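Local coordinates for fuculose-1-phosphate aldolase (Thermus thermophilus, PDB 2FK5), which is a class II aldolase protein of the AraD-like group, with a mixed beta-sheet covered by helices and eight copies of the chain in its assembly, at residues Arg10-Asp15 against Glu168-Met173; His74-Arg79 against Glu131-Val136. All coordinates share one frame; numbering follows the deposited sequence.

Interaction 1: Arg10-Asp15 against Glu168-Met173; sequences RQVGED and EAYGLM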
loop_
_atom_site.group_PDB
_atom_site.type_symbol
_atom_site.label_atom_id
_atom_site.label_comp_id
_atom_site.label_asym_id
_atom_site.label_seq_id
_atom_site.Cartn_x
_atom_site.Cartn_y
_atom_site.Cartn_z
ATOM N N ARG A 10 13.267 3.169 -7.058
ATOM C CA ARG A 10 11.893 3.432 -6.667
ATOM C C ARG A 10 11.395 2.397 -5.672
ATOM O O ARG A 10 10.801 2.737 -4.656
ATOM C CB ARG A 10 10.989 3.439 -7.898
ATOM C CG ARG A 10 9.549 3.755 -7.579
ATOM C CD ARG A 10 8.715 3.824 -8.851
ATOM N NE ARG A 10 7.315 4.098 -8.553
ATOM C CZ ARG A 10 6.337 4.062 -9.453
ATOM N NH1 ARG A 10 5.094 4.325 -9.076
ATOM N N GLN A 11 11.649 1.134 -5.981
ATOM C CA GLN A 11 11.226 0.032 -5.138
ATOM C C GLN A 11 11.929 0.034 -3.784
ATOM O O GLN A 11 11.309 -0.215 -2.754
ATOM C CB GLN A 11 11.491 -1.277 -5.875
ATOM C CG GLN A 11 11.338 -2.527 -5.044
ATOM C CD GLN A 11 11.572 -3.775 -5.869
ATOM O OE1 GLN A 11 11.978 -4.813 -5.347
ATOM N NE2 GLN A 11 11.304 -3.681 -7.170
ATOM N N VAL A 12 13.231 0.309 -3.786
ATOM C CA VAL A 12 13.984 0.338 -2.537
ATOM C C VAL A 12 13.435 1.443 -1.646
ATOM O O VAL A 12 13.246 1.245 -0.446
ATOM C CB VAL A 12 15.502 0.537 -2.804
ATOM C CG1 VAL A 12 16.206 1.004 -1.532
ATOM C CG2 VAL A 12 16.111 -0.779 -3.269
ATOM N N GLY A 13 13.150 2.601 -2.238
ATOM C CA GLY A 13 12.581 3.695 -1.469
ATOM C C GLY A 13 11.205 3.336 -0.912
ATOM O O GLY A 13 10.922 3.543 0.270
ATOM N N GLU A 14 10.340 2.782 -1.758
ATOM C CA GLU A 14 8.999 2.399 -1.311
ATOM C C GLU A 14 9.037 1.359 -0.196
ATOM O O GLU A 14 8.290 1.447 0.783
ATOM C CB GLU A 14 8.178 1.816 -2.466
ATOM C CG GLU A 14 7.928 2.776 -3.615
ATOM C CD GLU A 14 6.934 2.223 -4.624
ATOM O OE1 GLU A 14 6.928 0.995 -4.850
ATOM O OE2 GLU A 14 6.167 3.022 -5.198
ATOM N N ASP A 15 9.901 0.365 -0.353
ATOM C CA ASP A 15 9.989 -0.700 0.632
ATOM C C ASP A 15 10.626 -0.262 1.950
ATOM O O ASP A 15 10.193 -0.698 3.015
ATOM C CB ASP A 15 10.719 -1.900 0.022
ATOM C CG ASP A 15 9.876 -2.619 -1.035
ATOM O OD1 ASP A 15 10.407 -3.509 -1.726
ATOM O OD2 ASP A 15 8.676 -2.299 -1.173
ATOM N N GLU A 168 20.587 -5.730 -2.975
ATOM C CA GLU A 168 21.376 -6.459 -1.996
ATOM C C GLU A 168 21.617 -5.566 -0.780
ATOM O O GLU A 168 21.471 -6.006 0.360
ATOM C CB GLU A 168 22.711 -6.869 -2.612
ATOM C CG GLU A 168 23.646 -7.593 -1.673
ATOM C CD GLU A 168 25.022 -7.783 -2.285
ATOM O OE1 GLU A 168 25.844 -8.506 -1.692
ATOM O OE2 GLU A 168 25.282 -7.200 -3.355
ATOM N N ALA A 169 21.995 -4.313 -1.029
ATOM C CA ALA A 169 22.249 -3.340 0.045
ATOM C C ALA A 169 20.977 -3.122 0.865
ATOM O O ALA A 169 21.002 -3.091 2.097
ATOM C CB ALA A 169 22.712 -2.019 -0.559
ATOM N N TYR A 170 19.862 -2.957 0.160
ATOM C CA TYR A 170 18.567 -2.769 0.791
ATOM C C TYR A 170 18.269 -3.953 1.708
ATOM O O TYR A 170 17.807 -3.769 2.834
ATOM C CB TYR A 170 17.471 -2.648 -0.281
ATOM C CG TYR A 170 16.098 -3.048 0.216
ATOM C CD1 TYR A 170 15.596 -4.333 -0.014
ATOM C CD2 TYR A 170 15.332 -2.167 0.982
ATOM C CE1 TYR A 170 14.365 -4.732 0.513
ATOM C CE2 TYR A 170 14.099 -2.563 1.521
ATOM C CZ TYR A 170 13.628 -3.847 1.282
ATOM O OH TYR A 170 12.442 -4.255 1.852
ATOM N N GLY A 171 18.535 -5.162 1.212
ATOM C CA GLY A 171 18.299 -6.374 1.984
ATOM C C GLY A 171 19.116 -6.420 3.259
ATOM O O GLY A 171 18.641 -6.872 4.310
ATOM N N LEU A 172 20.356 -5.953 3.183
ATOM C CA LEU A 172 21.213 -5.944 4.361
ATOM C C LEU A 172 20.689 -4.938 5.365
ATOM O O LEU A 172 20.785 -5.153 6.569
ATOM C CB LEU A 172 22.654 -5.573 3.994
ATOM C CG LEU A 172 23.430 -6.638 3.218
ATOM C CD1 LEU A 172 24.781 -6.088 2.801
ATOM C CD2 LEU A 172 23.597 -7.874 4.086
ATOM N N MET A 173 20.145 -3.832 4.868
ATOM C CA MET A 173 19.616 -2.805 5.759
ATOM C C MET A 173 18.404 -3.349 6.517
ATOM O O MET A 173 18.279 -3.130 7.724
ATOM C CB MET A 173 19.236 -1.555 4.970
ATOM C CG MET A 173 18.775 -0.375 5.835
ATOM S SD MET A 173 20.030 0.178 7.029
ATOM C CE MET A 173 21.247 0.898 5.923
#

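Interaction 2: His74-Arg79 against Glu131-Val136; sequences HREVYR and EAALSV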
loop_
_atom_site.group_PDB
_atom_site.type_symbol
_atom_site.label_atom_id
_atom_site.label_comp_id
_atom_site.label_asym_id
_atom_site.label_seq_id
_atom_site.Cartn_x
_atom_site.Cartn_y
_atom_site.Cartn_z
ATOM N N HIS A 74 29.115 8.815 0.465
ATOM C CA HIS A 74 28.968 7.813 -0.582
ATOM C C HIS A 74 30.216 7.836 -1.466
ATOM O O HIS A 74 30.790 6.795 -1.777
ATOM C CB HIS A 74 27.739 8.117 -1.434
ATOM C CG HIS A 74 26.438 7.837 -0.743
ATOM N ND1 HIS A 74 25.562 6.868 -1.181
ATOM C CD2 HIS A 74 25.857 8.412 0.336
ATOM C CE1 HIS A 74 24.495 6.858 -0.401
ATOM N NE2 HIS A 74 24.650 7.786 0.529
ATOM N N ARG A 75 30.620 9.032 -1.862
ATOM C CA ARG A 75 31.792 9.170 -2.721
ATOM C C ARG A 75 33.034 8.523 -2.112
ATOM O O ARG A 75 33.760 7.784 -2.783
ATOM C CB ARG A 75 32.072 10.647 -3.002
ATOM C CG ARG A 75 33.242 10.856 -3.965
ATOM C CD ARG A 75 33.472 12.322 -4.231
ATOM N NE ARG A 75 33.888 13.022 -3.023
ATOM C CZ ARG A 75 34.206 14.309 -2.986
ATOM N NH1 ARG A 75 34.155 15.033 -4.098
ATOM N NH2 ARG A 75 34.574 14.873 -1.842
ATOM N N GLU A 76 33.270 8.785 -0.830
ATOM C CA GLU A 76 34.439 8.233 -0.156
ATOM C C GLU A 76 34.360 6.714 -0.091
ATOM O O GLU A 76 35.365 6.029 -0.247
ATOM C CB GLU A 76 34.562 8.829 1.252
ATOM C CG GLU A 76 35.966 8.764 1.836
ATOM C CD GLU A 76 36.991 9.490 0.974
ATOM O OE1 GLU A 76 36.673 10.591 0.476
ATOM O OE2 GLU A 76 38.111 8.965 0.803
ATOM N N VAL A 77 33.163 6.179 0.140
ATOM C CA VAL A 77 32.997 4.728 0.189
ATOM C C VAL A 77 33.352 4.115 -1.161
ATOM O O VAL A 77 34.006 3.079 -1.233
ATOM C CB VAL A 77 31.530 4.324 0.530
ATOM C CG1 VAL A 77 31.360 2.827 0.386
ATOM C CG2 VAL A 77 31.179 4.756 1.942
ATOM N N TYR A 78 32.913 4.747 -2.241
ATOM C CA TYR A 78 33.210 4.214 -3.561
ATOM C C TYR A 78 34.695 4.369 -3.888
ATOM O O TYR A 78 35.276 3.519 -4.555
ATOM C CB TYR A 78 32.357 4.909 -4.615
ATOM C CG TYR A 78 30.905 4.497 -4.548
ATOM C CD1 TYR A 78 29.894 5.450 -4.506
ATOM C CD2 TYR A 78 30.547 3.149 -4.525
ATOM C CE1 TYR A 78 28.545 5.070 -4.441
ATOM C CE2 TYR A 78 29.204 2.757 -4.460
ATOM C CZ TYR A 78 28.214 3.727 -4.417
ATOM O OH TYR A 78 26.887 3.357 -4.336
ATOM N N ARG A 79 35.296 5.450 -3.407
ATOM C CA ARG A 79 36.721 5.686 -3.635
ATOM C C ARG A 79 37.565 4.617 -2.946
ATOM O O ARG A 79 38.427 4.001 -3.564
ATOM C CB ARG A 79 37.140 7.049 -3.083
ATOM C CG ARG A 79 36.733 8.266 -3.895
ATOM C CD ARG A 79 37.070 9.532 -3.108
ATOM N NE ARG A 79 36.944 10.759 -3.890
ATOM C CZ ARG A 79 37.126 11.977 -3.391
ATOM N NH1 ARG A 79 37.433 12.131 -2.108
ATOM N NH2 ARG A 79 37.021 13.044 -4.173
ATOM N N GLU A 131 34.478 13.460 8.298
ATOM C CA GLU A 131 34.739 12.689 9.517
ATOM C C GLU A 131 33.998 11.393 9.289
ATOM O O GLU A 131 34.588 10.311 9.237
ATOM C CB GLU A 131 34.133 13.365 10.754
ATOM C CG GLU A 131 34.946 14.491 11.371
ATOM C CD GLU A 131 36.019 14.000 12.328
ATOM O OE1 GLU A 131 36.811 13.113 11.942
ATOM O OE2 GLU A 131 36.068 14.511 13.468
ATOM N N ALA A 132 32.685 11.530 9.151
ATOM C CA ALA A 132 31.825 10.392 8.912
ATOM C C ALA A 132 32.284 9.727 7.629
ATOM O O ALA A 132 32.424 8.511 7.573
ATOM C CB ALA A 132 30.375 10.849 8.780
ATOM N N ALA A 133 32.538 10.537 6.606
ATOM C CA ALA A 133 32.966 10.013 5.315
ATOM C C ALA A 133 34.141 9.062 5.442
ATOM O O ALA A 133 34.088 7.931 4.967
ATOM C CB ALA A 133 33.324 11.156 4.380
ATOM N N LEU A 134 35.208 9.514 6.093
ATOM C CA LEU A 134 36.393 8.681 6.247
ATOM C C LEU A 134 36.154 7.454 7.126
ATOM O O LEU A 134 36.514 6.336 6.752
ATOM C CB LEU A 134 37.542 9.521 6.811
ATOM C CG LEU A 134 38.913 8.852 6.862
ATOM C CD1 LEU A 134 39.308 8.379 5.471
ATOM C CD2 LEU A 134 39.934 9.844 7.397
ATOM N N SER A 135 35.547 7.660 8.295
ATOM C CA SER A 135 35.264 6.555 9.218
ATOM C C SER A 135 34.385 5.486 8.568
ATOM O O SER A 135 34.678 4.291 8.633
ATOM C CB SER A 135 34.554 7.077 10.472
ATOM O OG SER A 135 35.352 8.041 11.134
ATOM N N VAL A 136 33.295 5.934 7.959
ATOM C CA VAL A 136 32.362 5.035 7.292
ATOM C C VAL A 136 33.052 4.259 6.174
ATOM O O VAL A 136 32.935 3.038 6.100
ATOM C CB VAL A 136 31.170 5.826 6.700
ATOM C CG1 VAL A 136 30.310 4.920 5.833
ATOM C CG2 VAL A 136 30.338 6.429 7.831
#

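Interaction 1: Arg10-Asp15 against Glu168-Met173
Tyr170 carries this contact for Glu168-Met173, laying its long side chain against Val12 and Asp15 of helix 3-18. Just before it, Ala169 is small enough to fit against Val87 of strand 85-89, a residue that Met173 also meets one turn later, so that these two face the sheet while Tyr170 points across to the other helix. The CB of Tyr170 sits 3.8 Å from Val12 CG2. Both valine methyls lie against that CB and the start of the ring, CG2 being the nearer to CB and CG1 reaching obliquely to Tyr170 CD2 at 4.1 Å. The two side chains run antiparallel as they pass, and the branching of valine gives the tyrosine two methyls to lean on. With CG anti to the backbone N (chi1 155°), the ring is carried along helix 3-18 by about a turn, from Val12 to Asp15. There the side chains cross at roughly a right angle: Asp15 CB comes within 3.4 Å of Tyr170 OH and 3.7 Å of Tyr170 CZ, with ring and carboxylate planes 49° apart. The Asp15 end of the contact reaches the second subunit, whose Phe17 packs on both Asp15 and Tyr170 and whose Arg48 forms a salt bridge with Asp15 OD2. Asp15 therefore gives its methylene to the tyrosine and its carboxylate to the neighbouring chain: the two helices are joined by van der Waals packing, and the negative charge is probably stabilised across the subunit boundary.

Interaction 2: His74-Arg79 against Glu131-Val136
The carbonyl O of Glu131, two residues before the Ala133 that meets Glu76, accepts two bonds from one residue: Ser135 N at 3.0 Å as part of the helix, and Ser135 OG at 3.1 Å. The first torsion of the serine turns OG back to this carbonyl of the preceding turn, which the hydroxyl meets from above the carbonyl plane, 42° out of it; a short side chain suits this return. Ala133 is the small residue at the closest backbone approach of the two segments, where it faces Glu76. Ala133 CB lies 4.1 Å from Glu76 CB, and Glu76 CG rests 3.7 Å from Ala133 O. A mere methyl group here is consistent with segment axes only 8.3 Å apart, crossing at -29° with both chains running much the same way. One residue on from Glu76 and a turn on from Ala133, Val77 CG2 touches Val136 CG1 at 4.0 Å, an oblique meeting of two branched side chains that continues the apolar seam, which runs on to Leu140.

Glu76 uses only its aliphatic part against Ala133. Its bend at chi2 (59°) turns the carboxylate along its own helix toward the C-terminal end, where OE1 meets Arg79 NH1 in a salt bridge on the syn side and OE2 pairs with Arg80 NE. Both carboxylate oxygens of this buried glutamate are therefore matched by arginines. Arg79 in turn stacks on Arg75, its NH2 over the centre of the Arg75 guanidinium, and that same NH2 is bonded to Leu59 O. Val77 also packs on Leu86 of strand 85-89. Helix 71-80 thus packs on the mixed sheet and helix 130-142 lies beside it, consistent with the layered alpha/beta fold of the AraD-like family.

Overall arrangement
From the N terminus, helix 3-18 comes first and finds its partner 153 residues later in helix 162-191, so interaction 1 closes a loop that spans most of the chain. Within that span the chain lays down its sheet strands and, on the way, helices 71-80 and 130-142, which interaction 2 brings together across a gap of 52 residues. The smaller loop is thus nested in the larger, without crossing it. The centres of interaction 1 and interaction 2 are about 20 Å apart, on opposite sides of the chain's centre. Between interaction 1 and interaction 2 the nearest atoms are about 8 Å apart. Strand 85-89 is a shared neighbour, meeting helix 162-191 through Val87 and helix 71-80 through Leu86.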